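PDB 2PNW: membrane-bound lytic murein transglycosylase from Agrobacterium tumefaciens, which probably cleaves the glycan strands of bacterial cell-wall peptidoglycan as a lytic transglycosylase of the MltA family. Local coordinates for residues A[298-303]-A[358-363]; A[9-14]-A[82-87]; A[18-23]-A[317-322]. All blocks are in the same frame, centred on the assembly; numbering follows the deposited sequence.

Contact 1 (A[298-303]-A[358-363]); sequences LPFFIH and FYILLP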
ATOM      1  N   LEU A 298       9.173 -10.636  -0.820  1.00 17.16           N
ATOM      2  CA  LEU A 298      10.352 -10.901   0.007  1.00 18.54           C
ATOM      3  C   LEU A 298      10.074 -10.577   1.475  1.00 18.34           C
ATOM      4  O   LEU A 298       9.320  -9.644   1.755  1.00 17.81           O
ATOM      5  CB  LEU A 298      11.529 -10.071  -0.484  1.00 18.85           C
ATOM      6  CG  LEU A 298      12.139 -10.660  -1.748  1.00 21.55           C
ATOM      7  CD1 LEU A 298      13.013  -9.627  -2.392  1.00 24.96           C
ATOM      8  CD2 LEU A 298      12.945 -11.910  -1.357  1.00 23.69           C
ATOM      9  N   PRO A 299      10.658 -11.356   2.405  1.00 18.36           N
ATOM     10  CA  PRO A 299      10.491 -11.050   3.829  1.00 18.22           C
ATOM     11  C   PRO A 299      11.381  -9.897   4.276  1.00 18.12           C
ATOM     12  O   PRO A 299      12.542  -9.796   3.840  1.00 17.75           O
ATOM     13  CB  PRO A 299      10.925 -12.362   4.548  1.00 16.87           C
ATOM     14  CG  PRO A 299      11.118 -13.384   3.431  1.00 18.54           C
ATOM     15  CD  PRO A 299      11.466 -12.577   2.206  1.00 18.41           C
ATOM     16  N   PHE A 300      10.827  -9.044   5.133  1.00 18.48           N
ATOM     17  CA  PHE A 300      11.567  -7.951   5.749  1.00 19.99           C
ATOM     18  C   PHE A 300      11.348  -8.040   7.242  1.00 20.16           C
ATOM     19  O   PHE A 300      10.191  -8.098   7.681  1.00 19.53           O
ATOM     20  CB  PHE A 300      11.022  -6.577   5.288  1.00 20.15           C
ATOM     21  CG  PHE A 300      11.422  -6.181   3.880  1.00 22.04           C
ATOM     22  CD1 PHE A 300      12.383  -5.190   3.669  1.00 23.96           C
ATOM     23  CD2 PHE A 300      10.816  -6.771   2.772  1.00 20.83           C
ATOM     24  CE1 PHE A 300      12.742  -4.801   2.362  1.00 22.46           C
ATOM     25  CE2 PHE A 300      11.190  -6.421   1.457  1.00 19.88           C
ATOM     26  CZ  PHE A 300      12.140  -5.422   1.256  1.00 20.31           C
ATOM     27  N   PHE A 301      12.438  -8.030   8.019  1.00 20.60           N
ATOM     28  CA  PHE A 301      12.316  -7.892   9.476  1.00 20.93           C
ATOM     29  C   PHE A 301      12.426  -6.414   9.836  1.00 21.72           C
ATOM     30  O   PHE A 301      13.415  -5.758   9.478  1.00 22.32           O
ATOM     31  CB  PHE A 301      13.375  -8.722  10.215  1.00 20.55           C
ATOM     32  CG  PHE A 301      13.144  -8.786  11.717  1.00 20.90           C
ATOM     33  CD1 PHE A 301      12.273  -9.715  12.265  1.00 22.39           C
ATOM     34  CD2 PHE A 301      13.806  -7.903  12.570  1.00 20.60           C
ATOM     35  CE1 PHE A 301      12.040  -9.753  13.651  1.00 23.78           C
ATOM     36  CE2 PHE A 301      13.583  -7.937  13.934  1.00 20.89           C
ATOM     37  CZ  PHE A 301      12.715  -8.867  14.480  1.00 21.31           C
ATOM     38  N   ILE A 302      11.409  -5.888  10.519  1.00 22.27           N
ATOM     39  CA  ILE A 302      11.326  -4.461  10.789  1.00 22.72           C
ATOM     40  C   ILE A 302      11.437  -4.259  12.288  1.00 24.22           C
ATOM     41  O   ILE A 302      10.687  -4.868  13.052  1.00 24.34           O
ATOM     42  CB  ILE A 302      10.001  -3.844  10.251  1.00 23.38           C
ATOM     43  CG1 ILE A 302       9.837  -4.118   8.736  1.00 21.03           C
ATOM     44  CG2 ILE A 302       9.899  -2.351  10.599  1.00 22.33           C
ATOM     45  CD1 ILE A 302      10.960  -3.569   7.895  1.00 18.71           C
ATOM     46  N   HIS A 303      12.405  -3.443  12.698  1.00 25.58           N
ATOM     47  CA  HIS A 303      12.625  -3.147  14.113  1.00 27.07           C
ATOM     48  C   HIS A 303      12.416  -1.653  14.348  1.00 28.10           C
ATOM     49  O   HIS A 303      13.214  -0.835  13.879  1.00 27.85           O
ATOM     50  CB  HIS A 303      14.039  -3.570  14.544  1.00 27.71           C
ATOM     51  CG  HIS A 303      14.339  -3.284  15.984  1.00 28.29           C
ATOM     52  ND1 HIS A 303      15.514  -2.688  16.394  1.00 31.46           N
ATOM     53  CD2 HIS A 303      13.611  -3.491  17.105  1.00 30.60           C
ATOM     54  CE1 HIS A 303      15.503  -2.552  17.709  1.00 30.58           C
ATOM     55  NE2 HIS A 303      14.358  -3.027  18.166  1.00 32.70           N
ATOM     56  N   PHE A 358      15.537  -1.662   8.844  1.00 26.45           N
ATOM     57  CA  PHE A 358      15.027  -2.652   7.869  1.00 25.90           C
ATOM     58  C   PHE A 358      16.059  -3.747   7.618  1.00 25.34           C
ATOM     59  O   PHE A 358      17.210  -3.438   7.337  1.00 25.42           O
ATOM     60  CB  PHE A 358      14.739  -1.961   6.525  1.00 25.60           C
ATOM     61  CG  PHE A 358      13.398  -1.281   6.454  1.00 26.04           C
ATOM     62  CD1 PHE A 358      12.985  -0.407   7.454  1.00 27.03           C
ATOM     63  CD2 PHE A 358      12.557  -1.510   5.369  1.00 25.20           C
ATOM     64  CE1 PHE A 358      11.735   0.221   7.394  1.00 25.92           C
ATOM     65  CE2 PHE A 358      11.312  -0.875   5.276  1.00 25.42           C
ATOM     66  CZ  PHE A 358      10.897  -0.011   6.296  1.00 26.82           C
ATOM     67  N   TYR A 359      15.664  -5.017   7.713  1.00 25.17           N
ATOM     68  CA  TYR A 359      16.550  -6.124   7.327  1.00 24.69           C
ATOM     69  C   TYR A 359      15.785  -6.952   6.308  1.00 24.67           C
ATOM     70  O   TYR A 359      14.656  -7.348   6.575  1.00 25.62           O
ATOM     71  CB  TYR A 359      16.927  -7.022   8.521  1.00 25.47           C
ATOM     72  CG  TYR A 359      17.504  -6.325   9.740  1.00 25.86           C
ATOM     73  CD1 TYR A 359      18.887  -6.291   9.956  1.00 26.55           C
ATOM     74  CD2 TYR A 359      16.672  -5.710  10.676  1.00 25.67           C
ATOM     75  CE1 TYR A 359      19.425  -5.658  11.071  1.00 27.31           C
ATOM     76  CE2 TYR A 359      17.200  -5.054  11.804  1.00 26.67           C
ATOM     77  CZ  TYR A 359      18.582  -5.042  11.994  1.00 27.47           C
ATOM     78  OH  TYR A 359      19.114  -4.428  13.126  1.00 28.33           O
ATOM     79  N   ILE A 360      16.383  -7.225   5.157  1.00 23.67           N
ATOM     80  CA  ILE A 360      15.721  -8.051   4.139  1.00 23.37           C
ATOM     81  C   ILE A 360      16.266  -9.481   4.236  1.00 22.87           C
ATOM     82  O   ILE A 360      17.469  -9.691   4.510  1.00 23.09           O
ATOM     83  CB  ILE A 360      15.861  -7.432   2.695  1.00 22.78           C
ATOM     84  CG1 ILE A 360      14.997  -8.190   1.675  1.00 23.14           C
ATOM     85  CG2 ILE A 360      17.331  -7.389   2.234  1.00 23.96           C
ATOM     86  CD1 ILE A 360      14.999  -7.532   0.266  1.00 23.76           C
ATOM     87  N   LEU A 361      15.397 -10.472   4.047  1.00 22.31           N
ATOM     88  CA  LEU A 361      15.846 -11.857   4.076  1.00 21.93           C
ATOM     89  C   LEU A 361      15.922 -12.338   2.637  1.00 22.42           C
ATOM     90  O   LEU A 361      14.895 -12.415   1.949  1.00 21.53           O
ATOM     91  CB  LEU A 361      14.911 -12.747   4.895  1.00 21.79           C
ATOM     92  CG  LEU A 361      14.606 -12.432   6.371  1.00 22.77           C
ATOM     93  CD1 LEU A 361      13.933 -13.644   7.019  1.00 25.99           C
ATOM     94  CD2 LEU A 361      15.843 -12.064   7.151  1.00 26.05           C
ATOM     95  N   LEU A 362      17.133 -12.632   2.168  1.00 22.82           N
ATOM     96  CA  LEU A 362      17.294 -13.098   0.778  1.00 22.88           C
ATOM     97  C   LEU A 362      17.323 -14.604   0.710  1.00 23.92           C
ATOM     98  O   LEU A 362      17.987 -15.238   1.527  1.00 23.94           O
ATOM     99  CB  LEU A 362      18.569 -12.534   0.138  1.00 22.67           C
ATOM    100  CG  LEU A 362      18.783 -11.022   0.193  1.00 22.13           C
ATOM    101  CD1 LEU A 362      19.979 -10.631  -0.647  1.00 20.56           C
ATOM    102  CD2 LEU A 362      17.528 -10.298  -0.311  1.00 23.28           C
ATOM    103  N   PRO A 363      16.633 -15.187  -0.290  1.00 25.07           N
ATOM    104  CA  PRO A 363      16.737 -16.613  -0.559  1.00 26.01           C
ATOM    105  C   PRO A 363      18.222 -16.959  -0.680  1.00 27.45           C
ATOM    106  O   PRO A 363      19.003 -16.180  -1.267  1.00 25.58           O
ATOM    107  CB  PRO A 363      16.068 -16.757  -1.931  1.00 26.48           C
ATOM    108  CG  PRO A 363      15.109 -15.606  -2.028  1.00 25.85           C
ATOM    109  CD  PRO A 363      15.732 -14.498  -1.247  1.00 25.52           C
TER
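Leu361, Phe301 and Tyr359 supply the three amide donors that join strands 299-303 and 358-363, an antiparallel pair within the 3D domain, a family grouped with the double-psi beta-barrels. Phe301 and Tyr359 form a hydrogen-bonded pair: Phe301 N reaches Tyr359 O at 2.7 Å, and Tyr359 N returns the bond to Phe301 O at 3.0 Å. Farther along, Leu361 N donates almost straight to Pro299 O (2.9 Å, 172° at the hydrogen). Pro299 has no amide hydrogen to give back, and Leu361 O, buried here, finds no hydrogen-bond partner in the model; instead the CD atom of Pro299 lies against it at 3.4 Å.

Apolar groups fill the face that carries Phe300, Ile302, Phe358 and Ile360. Ile302 holds CG1 anti to the carbonyl carbon (chi1 -56°), which carries CD1 squarely over the centre of the Phe358 ring, 3.5 Å from its centroid, while Ile360 CG1 lies over a face of the Phe300 ring, displaced toward its rim.

Strand 316-324 runs along the other edge of 299-304, bonded through Phe300 and Ile302. Strand 83-89 flanks 353-363, with backbone bonds joining Phe358 to Ile88, Ile360 to Phe86 and Leu362 to Val84, and Leu287 of strand 286-288 packs on Phe300, Ile302 and Phe358.

Contact 2 (A[9-14]-A[82-87]); sequences IDEVSF and NSVPFR
A short antiparallel beta pairing, in which strand 8-11 near the N terminus lies along strand 83-89, brings Asp10 opposite Arg87 and Glu11 opposite Phe86. Asp10 and Arg87 exchange backbone bonds, Asp10 N to Arg87 O at 3.0 Å and Arg87 N to Asp10 O at 2.9 Å. The next bond, Val12 N to Pro85 O, is nearly straight at 176°. A water donates to Arg87 O at 2.8 Å, and the Asp10 carboxylate bonds Ser8 OG through OD2.

Beyond the strand the chain turns over Pro85. Its CG stands above the centre of the Phe14 ring, a CH-pi contact of 3.8 Å from CG to the ring centroid, while Ser83 O lies in the plane of that ring at its edge; the same ring also meets Trp20. Val12 divides its branches: CG2 rests on Pro85 CB at 3.9 Å, and CG1, anti to the carbonyl carbon (chi1 -66°), sits over one face of the Arg87 guanidinium, 3.5 Å from NH1. Glu11 extends past Val84 CG1 to a salt bridge with Arg371.

Strand 353-363 borders 83-89 through Val84 and Phe86, and helix 364-367 packs on both side chains.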
ATOM      1  N   ILE A   9      23.480  -2.737   1.365  1.00 36.65           N
ATOM      2  CA  ILE A   9      22.951  -3.823   2.172  1.00 36.20           C
ATOM      3  C   ILE A   9      24.091  -4.712   2.620  1.00 35.35           C
ATOM      4  O   ILE A   9      24.949  -5.089   1.824  1.00 35.61           O
ATOM      5  CB  ILE A   9      21.814  -4.645   1.485  1.00 36.44           C
ATOM      6  CG1 ILE A   9      22.360  -5.546   0.372  1.00 36.75           C
ATOM      7  CG2 ILE A   9      20.683  -3.725   1.002  1.00 36.55           C
ATOM      8  CD1 ILE A   9      21.308  -6.474  -0.235  1.00 36.55           C
ATOM      9  N   ASP A  10      24.091  -5.026   3.903  1.00 34.52           N
ATOM     10  CA  ASP A  10      25.197  -5.724   4.522  1.00 34.24           C
ATOM     11  C   ASP A  10      24.720  -6.918   5.320  1.00 33.21           C
ATOM     12  O   ASP A  10      23.803  -6.805   6.127  1.00 32.19           O
ATOM     13  CB  ASP A  10      25.949  -4.758   5.431  1.00 34.98           C
ATOM     14  CG  ASP A  10      26.466  -3.549   4.678  1.00 37.65           C
ATOM     15  OD1 ASP A  10      27.433  -3.706   3.898  1.00 41.15           O
ATOM     16  OD2 ASP A  10      25.887  -2.450   4.848  1.00 39.20           O
ATOM     17  N   GLU A  11      25.367  -8.057   5.101  1.00 32.33           N
ATOM     18  CA  GLU A  11      24.989  -9.287   5.785  1.00 32.00           C
ATOM     19  C   GLU A  11      25.080  -9.146   7.304  1.00 31.62           C
ATOM     20  O   GLU A  11      26.031  -8.557   7.824  1.00 30.73           O
ATOM     21  CB  GLU A  11      25.860 -10.447   5.308  1.00 32.09           C
ATOM     22  CG  GLU A  11      25.481 -11.782   5.922  1.00 31.91           C
ATOM     23  CD  GLU A  11      26.229 -12.957   5.329  1.00 33.41           C
ATOM     24  OE1 GLU A  11      27.128 -12.756   4.489  1.00 36.99           O
ATOM     25  OE2 GLU A  11      25.909 -14.100   5.706  1.00 36.29           O
ATOM     26  N   VAL A  12      24.074  -9.672   7.999  1.00 30.71           N
ATOM     27  CA  VAL A  12      24.103  -9.822   9.449  1.00 30.86           C
ATOM     28  C   VAL A  12      23.749 -11.274   9.754  1.00 31.45           C
ATOM     29  O   VAL A  12      23.500 -12.067   8.833  1.00 31.78           O
ATOM     30  CB  VAL A  12      23.119  -8.875  10.181  1.00 30.83           C
ATOM     31  CG1 VAL A  12      23.514  -7.411  10.015  1.00 30.94           C
ATOM     32  CG2 VAL A  12      21.654  -9.108   9.722  1.00 30.82           C
ATOM     33  N   SER A  13      23.750 -11.614  11.040  1.00 31.27           N
ATOM     34  CA  SER A  13      23.314 -12.897  11.537  1.00 31.60           C
ATOM     35  C   SER A  13      21.914 -12.737  12.119  1.00 31.54           C
ATOM     36  O   SER A  13      21.521 -11.619  12.469  1.00 31.22           O
ATOM     37  CB  SER A  13      24.282 -13.358  12.639  1.00 32.51           C
ATOM     38  OG  SER A  13      23.627 -14.217  13.564  1.00 35.55           O
ATOM     39  N   PHE A  14      21.167 -13.837  12.244  1.00 31.34           N
ATOM     40  CA  PHE A  14      19.825 -13.762  12.841  1.00 31.75           C
ATOM     41  C   PHE A  14      19.872 -13.291  14.306  1.00 32.90           C
ATOM     42  O   PHE A  14      18.922 -12.681  14.792  1.00 31.62           O
ATOM     43  CB  PHE A  14      19.038 -15.073  12.671  1.00 30.91           C
ATOM     44  CG  PHE A  14      18.411 -15.229  11.298  1.00 28.97           C
ATOM     45  CD1 PHE A  14      17.158 -14.677  11.018  1.00 28.96           C
ATOM     46  CD2 PHE A  14      19.071 -15.932  10.298  1.00 28.86           C
ATOM     47  CE1 PHE A  14      16.571 -14.824   9.747  1.00 28.33           C
ATOM     48  CE2 PHE A  14      18.496 -16.084   9.022  1.00 28.66           C
ATOM     49  CZ  PHE A  14      17.239 -15.517   8.754  1.00 27.38           C
ATOM     50  N   ASN A  82      16.876 -21.199   5.367  1.00 24.53           N
ATOM     51  CA  ASN A  82      16.621 -21.012   3.940  1.00 24.40           C
ATOM     52  C   ASN A  82      16.789 -19.584   3.412  1.00 24.25           C
ATOM     53  O   ASN A  82      16.627 -19.324   2.208  1.00 24.10           O
ATOM     54  CB  ASN A  82      15.232 -21.564   3.603  1.00 24.12           C
ATOM     55  CG  ASN A  82      15.154 -23.059   3.781  1.00 26.21           C
ATOM     56  OD1 ASN A  82      15.940 -23.807   3.185  1.00 25.74           O
ATOM     57  ND2 ASN A  82      14.224 -23.512   4.623  1.00 23.54           N
ATOM     58  N   SER A  83      17.145 -18.664   4.305  1.00 24.22           N
ATOM     59  CA  SER A  83      17.380 -17.284   3.896  1.00 24.46           C
ATOM     60  C   SER A  83      18.555 -16.664   4.653  1.00 24.26           C
ATOM     61  O   SER A  83      18.989 -17.182   5.696  1.00 23.96           O
ATOM     62  CB  SER A  83      16.113 -16.450   4.083  1.00 24.67           C
ATOM     63  OG  SER A  83      15.815 -16.259   5.465  1.00 25.60           O
ATOM     64  N   VAL A  84      19.063 -15.555   4.126  1.00 23.81           N
ATOM     65  CA  VAL A  84      20.170 -14.825   4.745  1.00 24.53           C
ATOM     66  C   VAL A  84      19.759 -13.369   4.935  1.00 24.65           C
ATOM     67  O   VAL A  84      19.346 -12.730   3.967  1.00 23.79           O
ATOM     68  CB  VAL A  84      21.422 -14.877   3.855  1.00 25.10           C
ATOM     69  CG1 VAL A  84      22.582 -14.084   4.501  1.00 25.84           C
ATOM     70  CG2 VAL A  84      21.828 -16.322   3.569  1.00 25.27           C
ATOM     71  N   PRO A  85      19.884 -12.831   6.174  1.00 25.21           N
ATOM     72  CA  PRO A  85      19.451 -11.464   6.464  1.00 25.48           C
ATOM     73  C   PRO A  85      20.528 -10.413   6.175  1.00 26.28           C
ATOM     74  O   PRO A  85      21.736 -10.645   6.422  1.00 25.87           O
ATOM     75  CB  PRO A  85      19.155 -11.496   7.967  1.00 25.83           C
ATOM     76  CG  PRO A  85      19.994 -12.632   8.522  1.00 25.52           C
ATOM     77  CD  PRO A  85      20.477 -13.482   7.362  1.00 26.17           C
ATOM     78  N   PHE A  86      20.078  -9.263   5.685  1.00 26.57           N
ATOM     79  CA  PHE A  86      20.947  -8.132   5.350  1.00 26.71           C
ATOM     80  C   PHE A  86      20.311  -6.852   5.883  1.00 27.53           C
ATOM     81  O   PHE A  86      19.124  -6.606   5.649  1.00 26.42           O
ATOM     82  CB  PHE A  86      21.072  -7.992   3.834  1.00 26.76           C
ATOM     83  CG  PHE A  86      21.829  -9.099   3.172  1.00 26.45           C
ATOM     84  CD1 PHE A  86      23.148  -8.909   2.781  1.00 27.71           C
ATOM     85  CD2 PHE A  86      21.229 -10.324   2.922  1.00 26.57           C
ATOM     86  CE1 PHE A  86      23.857  -9.925   2.154  1.00 26.04           C
ATOM     87  CE2 PHE A  86      21.935 -11.354   2.304  1.00 27.90           C
ATOM     88  CZ  PHE A  86      23.257 -11.144   1.914  1.00 27.80           C
ATOM     89  N   ARG A  87      21.090  -6.049   6.600  1.00 27.41           N
ATOM     90  CA  ARG A  87      20.643  -4.728   7.033  1.00 29.50           C
ATOM     91  C   ARG A  87      20.627  -3.806   5.826  1.00 28.94           C
ATOM     92  O   ARG A  87      21.596  -3.752   5.066  1.00 29.29           O
ATOM     93  CB  ARG A  87      21.591  -4.158   8.100  1.00 29.21           C
ATOM     94  CG  ARG A  87      21.116  -2.855   8.741  1.00 30.82           C
ATOM     95  CD  ARG A  87      22.152  -2.311   9.759  1.00 33.49           C
ATOM     96  NE  ARG A  87      22.080  -3.055  11.023  1.00 40.98           N
ATOM     97  CZ  ARG A  87      23.016  -3.897  11.448  1.00 43.03           C
ATOM     98  NH1 ARG A  87      24.122  -4.084  10.729  1.00 46.95           N
ATOM     99  NH2 ARG A  87      22.853  -4.546  12.600  1.00 43.87           N
TER
HETATM  100  O   HOH W   1      23.672  -2.002   5.743  1.00 35.65           O

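Contact 3 (A[18-23]-A[317-322]); sequences PGWGQD and ARLMLA
Asp23 makes the one direct hydrogen bond between loop 18-23 and strand 317-322, accepting Leu319 N on OD2 at 2.9 Å. The bond is straight at the hydrogen (173°), yet the amide comes from above the carboxylate, 47° out of its plane. With CG anti to the backbone N (chi1 -168°), the carboxylate is carried across to the strand, where OD1 also lies 3.4 Å from Arg318 CB. Beside it, Trp20 brings the edge of its six-membered ring to Leu319, with CZ3 at 3.9 Å from CD2. Ala317 CB meets the chain at Pro18 O, 3.4 Å away.

Two waters fill out this first shell. One donates to Gly19 O and to Ala317 O; the other donates to Asp23 OD1 at 2.8 Å and, more weakly, to the same Ala317 O.

Farther out, the 3-10 turn 20-22 shapes the loop, with Gln22 N bonded to Gly19 O and Asp23 N to Trp20 O. Trp20 NE1 is held by Glu80 of helix 72-82, whose Phe79 packs on both Trp20 and Leu319. Arg285 forms a salt bridge with Asp23 OD1 and also bonds Leu319 O, while the guanidinium of Arg318 turns to Asp311 and Gly284 O.

A buried carboxylate is thus compensated by an amide, a water and an arginine, which would be expected to stabilise its negative charge and fix its rotation.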
ATOM      1  N   PRO A  18      17.043  -7.631  16.372  1.00 33.31           N
ATOM      2  CA  PRO A  18      16.501  -7.475  17.721  1.00 32.55           C
ATOM      3  C   PRO A  18      15.066  -7.976  17.808  1.00 32.01           C
ATOM      4  O   PRO A  18      14.211  -7.577  17.003  1.00 32.05           O
ATOM      5  CB  PRO A  18      16.574  -5.966  17.959  1.00 33.05           C
ATOM      6  CG  PRO A  18      17.621  -5.477  16.996  1.00 33.62           C
ATOM      7  CD  PRO A  18      17.402  -6.329  15.779  1.00 33.15           C
ATOM      8  N   GLY A  19      14.829  -8.879  18.754  1.00 31.02           N
ATOM      9  CA  GLY A  19      13.521  -9.459  18.968  1.00 30.61           C
ATOM     10  C   GLY A  19      13.163 -10.609  18.037  1.00 30.11           C
ATOM     11  O   GLY A  19      12.071 -11.135  18.135  1.00 30.11           O
ATOM     12  N   TRP A  20      14.076 -10.994  17.144  1.00 29.78           N
ATOM     13  CA  TRP A  20      13.854 -12.135  16.234  1.00 29.70           C
ATOM     14  C   TRP A  20      13.365 -13.353  17.008  1.00 29.83           C
ATOM     15  O   TRP A  20      12.332 -13.950  16.679  1.00 29.24           O
ATOM     16  CB  TRP A  20      15.135 -12.483  15.446  1.00 29.00           C
ATOM     17  CG  TRP A  20      15.021 -13.771  14.671  1.00 28.61           C
ATOM     18  CD1 TRP A  20      15.555 -14.987  14.999  1.00 27.80           C
ATOM     19  CD2 TRP A  20      14.291 -13.969  13.459  1.00 28.23           C
ATOM     20  NE1 TRP A  20      15.219 -15.927  14.048  1.00 26.21           N
ATOM     21  CE2 TRP A  20      14.436 -15.326  13.097  1.00 26.20           C
ATOM     22  CE3 TRP A  20      13.542 -13.120  12.632  1.00 29.30           C
ATOM     23  CZ2 TRP A  20      13.847 -15.863  11.944  1.00 27.60           C
ATOM     24  CZ3 TRP A  20      12.961 -13.655  11.474  1.00 28.43           C
ATOM     25  CH2 TRP A  20      13.118 -15.014  11.148  1.00 28.90           C
ATOM     26  N   GLY A  21      14.099 -13.705  18.060  1.00 30.14           N
ATOM     27  CA  GLY A  21      13.761 -14.851  18.890  1.00 30.22           C
ATOM     28  C   GLY A  21      12.379 -14.847  19.516  1.00 30.74           C
ATOM     29  O   GLY A  21      11.874 -15.903  19.933  1.00 31.54           O
ATOM     30  N   GLN A  22      11.764 -13.672  19.603  1.00 29.75           N
ATOM     31  CA  GLN A  22      10.449 -13.558  20.222  1.00 29.85           C
ATOM     32  C   GLN A  22       9.300 -13.442  19.204  1.00 29.07           C
ATOM     33  O   GLN A  22       8.127 -13.408  19.588  1.00 28.62           O
ATOM     34  CB  GLN A  22      10.425 -12.373  21.202  1.00 30.22           C
ATOM     35  CG  GLN A  22      11.266 -12.607  22.488  1.00 32.89           C
ATOM     36  CD  GLN A  22      12.739 -12.823  22.197  1.00 35.13           C
ATOM     37  OE1 GLN A  22      13.408 -11.946  21.645  1.00 37.59           O
ATOM     38  NE2 GLN A  22      13.257 -14.001  22.562  1.00 36.42           N
ATOM     39  N   ASP A  23       9.637 -13.377  17.915  1.00 28.23           N
ATOM     40  CA  ASP A  23       8.615 -13.212  16.868  1.00 27.55           C
ATOM     41  C   ASP A  23       7.996 -14.551  16.476  1.00 27.13           C
ATOM     42  O   ASP A  23       8.677 -15.580  16.455  1.00 26.12           O
ATOM     43  CB  ASP A  23       9.216 -12.514  15.637  1.00 27.36           C
ATOM     44  CG  ASP A  23       8.146 -12.045  14.638  1.00 29.28           C
ATOM     45  OD1 ASP A  23       7.056 -11.587  15.070  1.00 27.44           O
ATOM     46  OD2 ASP A  23       8.407 -12.130  13.422  1.00 28.48           O
ATOM     47  N   ALA A 317       8.882  -5.360  16.496  1.00 27.04           N
ATOM     48  CA  ALA A 317       9.997  -6.125  15.940  1.00 26.13           C
ATOM     49  C   ALA A 317       9.445  -7.410  15.358  1.00 24.94           C
ATOM     50  O   ALA A 317       9.255  -8.387  16.080  1.00 25.01           O
ATOM     51  CB  ALA A 317      11.058  -6.436  17.026  1.00 26.70           C
ATOM     52  N   ARG A 318       9.190  -7.417  14.048  1.00 23.34           N
ATOM     53  CA  ARG A 318       8.537  -8.575  13.444  1.00 22.60           C
ATOM     54  C   ARG A 318       8.928  -8.762  11.998  1.00 20.89           C
ATOM     55  O   ARG A 318       9.341  -7.818  11.326  1.00 20.79           O
ATOM     56  CB  ARG A 318       7.006  -8.485  13.576  1.00 22.26           C
ATOM     57  CG  ARG A 318       6.355  -7.356  12.837  1.00 23.32           C
ATOM     58  CD  ARG A 318       4.840  -7.343  13.061  1.00 24.52           C
ATOM     59  NE  ARG A 318       4.459  -6.800  14.374  1.00 26.15           N
ATOM     60  CZ  ARG A 318       3.236  -6.347  14.674  1.00 29.64           C
ATOM     61  NH1 ARG A 318       2.264  -6.363  13.763  1.00 24.92           N
ATOM     62  NH2 ARG A 318       2.975  -5.874  15.890  1.00 29.53           N
ATOM     63  N   LEU A 319       8.825 -10.006  11.551  1.00 20.42           N
ATOM     64  CA  LEU A 319       9.023 -10.365  10.151  1.00 19.49           C
ATOM     65  C   LEU A 319       7.748 -10.135   9.361  1.00 19.30           C
ATOM     66  O   LEU A 319       6.656 -10.545   9.783  1.00 19.38           O
ATOM     67  CB  LEU A 319       9.437 -11.825  10.035  1.00 19.56           C
ATOM     68  CG  LEU A 319       9.939 -12.278   8.648  1.00 20.09           C
ATOM     69  CD1 LEU A 319      11.209 -11.495   8.223  1.00 19.80           C
ATOM     70  CD2 LEU A 319      10.216 -13.754   8.674  1.00 21.05           C
ATOM     71  N   MET A 320       7.903  -9.503   8.202  1.00 18.38           N
ATOM     72  CA  MET A 320       6.752  -9.106   7.390  1.00 18.23           C
ATOM     73  C   MET A 320       7.029  -9.504   5.950  1.00 18.83           C
ATOM     74  O   MET A 320       8.147  -9.885   5.614  1.00 18.61           O
ATOM     75  CB  MET A 320       6.543  -7.581   7.496  1.00 18.23           C
ATOM     76  CG  MET A 320       6.376  -7.014   8.962  1.00 18.59           C
ATOM     77  SD  MET A 320       6.115  -5.214   8.967  1.00 15.21           S
ATOM     78  CE  MET A 320       4.353  -5.271   8.631  1.00 18.71           C
ATOM     79  N   LEU A 321       6.008  -9.454   5.092  1.00 18.69           N
ATOM     80  CA  LEU A 321       6.248  -9.654   3.673  1.00 17.78           C
ATOM     81  C   LEU A 321       5.912  -8.385   2.922  1.00 17.71           C
ATOM     82  O   LEU A 321       4.960  -7.684   3.273  1.00 16.96           O
ATOM     83  CB  LEU A 321       5.431 -10.817   3.115  1.00 18.30           C
ATOM     84  CG  LEU A 321       5.772 -12.206   3.687  1.00 17.96           C
ATOM     85  CD1 LEU A 321       4.654 -13.163   3.324  1.00 17.62           C
ATOM     86  CD2 LEU A 321       7.104 -12.695   3.138  1.00 20.48           C
ATOM     87  N   ALA A 322       6.699  -8.101   1.883  1.00 17.32           N
ATOM     88  CA  ALA A 322       6.445  -6.932   1.021  1.00 17.06           C
ATOM     89  C   ALA A 322       5.305  -7.257   0.071  1.00 16.94           C
ATOM     90  O   ALA A 322       5.506  -7.969  -0.908  1.00 17.45           O
ATOM     91  CB  ALA A 322       7.709  -6.582   0.227  1.00 16.92           C
TER
HETATM   92  O   HOH W   2       9.722  -9.807  18.440  1.00 27.73           O
HETATM   93  O   HOH W   3       6.450  -9.809  17.098  1.00 29.53           O

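From the N terminus, the chain enters contact 2 at 9-14 and contact 3 at 18-23 before passing through helices 28-39, 54-66 and 72-82. The return at 82-87 closes contact 2 around this excursion of helices and loops, without a strand. Contact 1 opens much later, at 298-303; strand 317-322 then closes the long loop of contact 3, and 358-363 closes contact 1. Contacts 2 and 1 therefore follow in series, whereas contact 3 crosses both. Strand 353-363 lies between 83-89 and 299-304, and 299-304 in turn pairs with 316-324, so the three contacts join the N-terminal segment to strands of the 3D domain near the C terminus.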